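Local coordinates for lactose Operon Repressor (Escherichia coli, PDB 1JYE), which binds operator DNA as the repressor of the lactose operon, here in a dimeric form with its C-terminus deleted, at residues 286-291 with 324-329. The protein carries 1 engineered substitution. Sequence-based numbering, arbitrary orientation.
Sequences LTTIKQ and VKRKTT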
loop_
_atom_site.group_PDB
_atom_site.type_symbol
_atom_site.label_atom_id
_atom_site.label_comp_id
_atom_site.label_asym_id
_atom_site.label_seq_id
_atom_site.Cartn_x
_atom_site.Cartn_y
_atom_site.Cartn_z
ATOM N N LEU A 286 -5.891 14.707 -6.994
ATOM C CA LEU A 286 -5.186 15.442 -5.948
ATOM C C LEU A 286 -3.846 16.113 -6.232
ATOM O O LEU A 286 -2.896 15.478 -6.685
ATOM C CB LEU A 286 -5.022 14.504 -4.747
ATOM C CG LEU A 286 -4.292 15.020 -3.507
ATOM C CD1 LEU A 286 -5.118 16.122 -2.849
ATOM C CD2 LEU A 286 -4.071 13.865 -2.536
ATOM N N THR A 287 -3.779 17.409 -5.943
ATOM C CA THR A 287 -2.538 18.161 -6.089
ATOM C C THR A 287 -1.719 17.668 -4.907
ATOM O O THR A 287 -2.224 17.608 -3.787
ATOM C CB THR A 287 -2.777 19.671 -5.947
ATOM O OG1 THR A 287 -3.525 20.134 -7.077
ATOM C CG2 THR A 287 -1.451 20.423 -5.871
ATOM N N THR A 288 -0.457 17.332 -5.142
ATOM C CA THR A 288 0.357 16.783 -4.070
ATOM C C THR A 288 1.853 17.019 -4.277
ATOM O O THR A 288 2.265 17.652 -5.248
ATOM C CB THR A 288 0.071 15.261 -3.969
ATOM O OG1 THR A 288 0.809 14.684 -2.891
ATOM C CG2 THR A 288 0.441 14.570 -5.284
ATOM N N ILE A 289 2.651 16.515 -3.340
ATOM C CA ILE A 289 4.103 16.633 -3.398
ATOM C C ILE A 289 4.655 15.244 -3.682
ATOM O O ILE A 289 4.452 14.311 -2.902
ATOM C CB ILE A 289 4.688 17.118 -2.058
ATOM C CG1 ILE A 289 4.077 18.469 -1.678
ATOM C CG2 ILE A 289 6.207 17.191 -2.152
ATOM C CD1 ILE A 289 4.305 19.568 -2.698
ATOM N N LYS A 290 5.356 15.104 -4.798
ATOM C CA LYS A 290 5.903 13.809 -5.157
ATOM C C LYS A 290 7.172 13.416 -4.416
ATOM O O LYS A 290 8.159 14.153 -4.414
ATOM C CB LYS A 290 6.175 13.750 -6.663
ATOM C CG LYS A 290 6.834 12.449 -7.116
ATOM C CD LYS A 290 7.036 12.443 -8.627
ATOM C CE LYS A 290 7.679 11.147 -9.097
ATOM N NZ LYS A 290 7.812 11.118 -10.580
ATOM N N GLN A 291 7.123 12.253 -3.772
ATOM C CA GLN A 291 8.276 11.687 -3.080
ATOM C C GLN A 291 8.504 10.379 -3.829
ATOM O O GLN A 291 7.697 9.456 -3.727
ATOM C CB GLN A 291 7.975 11.380 -1.612
ATOM C CG GLN A 291 7.645 12.594 -0.761
ATOM C CD GLN A 291 7.821 12.314 0.717
ATOM O OE1 GLN A 291 8.850 12.656 1.305
ATOM N NE2 GLN A 291 6.827 11.673 1.323
ATOM N N VAL A 324 3.039 18.378 -7.820
ATOM C CA VAL A 324 2.240 17.801 -8.896
ATOM C C VAL A 324 0.893 18.507 -8.833
ATOM O O VAL A 324 0.094 18.253 -7.935
ATOM C CB VAL A 324 2.036 16.284 -8.692
ATOM C CG1 VAL A 324 1.193 15.719 -9.826
ATOM C CG2 VAL A 324 3.388 15.583 -8.628
ATOM N N LYS A 325 0.653 19.412 -9.773
ATOM C CA LYS A 325 -0.593 20.164 -9.794
ATOM C C LYS A 325 -1.711 19.393 -10.467
ATOM O O LYS A 325 -1.586 18.986 -11.622
ATOM C CB LYS A 325 -0.401 21.500 -10.519
ATOM C CG LYS A 325 0.594 22.439 -9.855
ATOM C CD LYS A 325 0.700 23.747 -10.632
ATOM C CE LYS A 325 1.738 24.676 -10.026
ATOM N NZ LYS A 325 1.835 25.954 -10.787
ATOM N N ARG A 326 -2.803 19.192 -9.741
ATOM C CA ARG A 326 -3.944 18.490 -10.303
ATOM C C ARG A 326 -5.234 19.307 -10.197
ATOM O O ARG A 326 -5.248 20.484 -10.565
ATOM C CB ARG A 326 -4.093 17.104 -9.659
ATOM C CG ARG A 326 -2.904 16.189 -9.954
ATOM C CD ARG A 326 -3.291 14.712 -9.895
ATOM N NE ARG A 326 -2.168 13.826 -10.198
ATOM C CZ ARG A 326 -1.464 13.159 -9.288
ATOM N NH1 ARG A 326 -1.752 13.270 -7.995
ATOM N NH2 ARG A 326 -0.478 12.362 -9.673
ATOM N N LYS A 327 -6.302 18.716 -9.667
ATOM C CA LYS A 327 -7.592 19.404 -9.614
ATOM C C LYS A 327 -8.129 19.852 -8.261
ATOM O O LYS A 327 -9.270 20.308 -8.180
ATOM C CB LYS A 327 -8.655 18.515 -10.271
ATOM C CG LYS A 327 -8.330 18.081 -11.693
ATOM C CD LYS A 327 -8.343 19.262 -12.644
ATOM C CE LYS A 327 -8.121 18.815 -14.080
ATOM N NZ LYS A 327 -8.180 19.969 -15.019
ATOM N N THR A 328 -7.331 19.745 -7.205
ATOM C CA THR A 328 -7.818 20.115 -5.881
ATOM C C THR A 328 -7.364 21.474 -5.361
ATOM O O THR A 328 -7.619 21.805 -4.203
ATOM C CB THR A 328 -7.423 19.056 -4.846
ATOM O OG1 THR A 328 -6.000 18.902 -4.849
ATOM C CG2 THR A 328 -8.076 17.709 -5.187
ATOM N N THR A 329 -6.701 22.253 -6.208
ATOM C CA THR A 329 -6.228 23.575 -5.807
ATOM C C THR A 329 -6.617 24.663 -6.803
ATOM O O THR A 329 -6.252 24.615 -7.982
ATOM C CB THR A 329 -4.694 23.597 -5.619
ATOM O OG1 THR A 329 -4.055 23.007 -6.758
ATOM C CG2 THR A 329 -4.301 22.838 -4.364
#
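T287 is gripped from three directions by the chain that curls round it. Its OG1 accepts the backbone N-H of R326 at 2.9 Å and is hydrogen-bonded, tip to tip, to OG1 of T329. Its own backbone N points almost straight at OG1 of T328, 2.9 Å away with 172° at the hydrogen. With OG1 of that threonine set between its backbone N and carbonyl carbon (chi1 57°), the hydroxyl is turned to N of T287 and CG2 to CA of L286. CD1 of L286 packs 3.5 Å from OG1 of T328, the two side chains set at a slant.

The side chain of R326 runs back along the peptide that leaves L286: CG and CD both pass close to O of L286 before NH1 returns to bond that oxygen at 2.8 Å. The bend at the hydrogen is marked, 142°, and the oxygen sits somewhat out of the guanidinium plane, though NH1 lies in the plane of the carbonyl. CG1 of V324 covers one guanidinium face, 3.6 Å above its centre, and CG2 of T288 comes up obliquely to NH1.

Both segments belong to the periplasmic binding protein-like domain of this LacI-family repressor, where strand 288-290 forms an edge of a three-stranded mixed sheet, with strand 316-324 in the middle. T288 and V324 are an antiparallel hydrogen-bonded pair, N of V324 giving to O of T288 at 2.8 Å and N of T288 to O of V324 at 3.0 Å. Their side chains lie together on one face; beyond this pair the 324-329 chain leaves the sheet and side-chain bonds from T287, T328, T329 and R326 take over from the ladder.

Second-shell partners hold the polar groups in turn. D275 forms a salt bridge with NH2 of R326, and S279 bonds its NH1. OG1 of T288 is bound by D247, OG1 of T328 by the carbonyl of V270, and OG1 of T329 by H173 of helix 163-177.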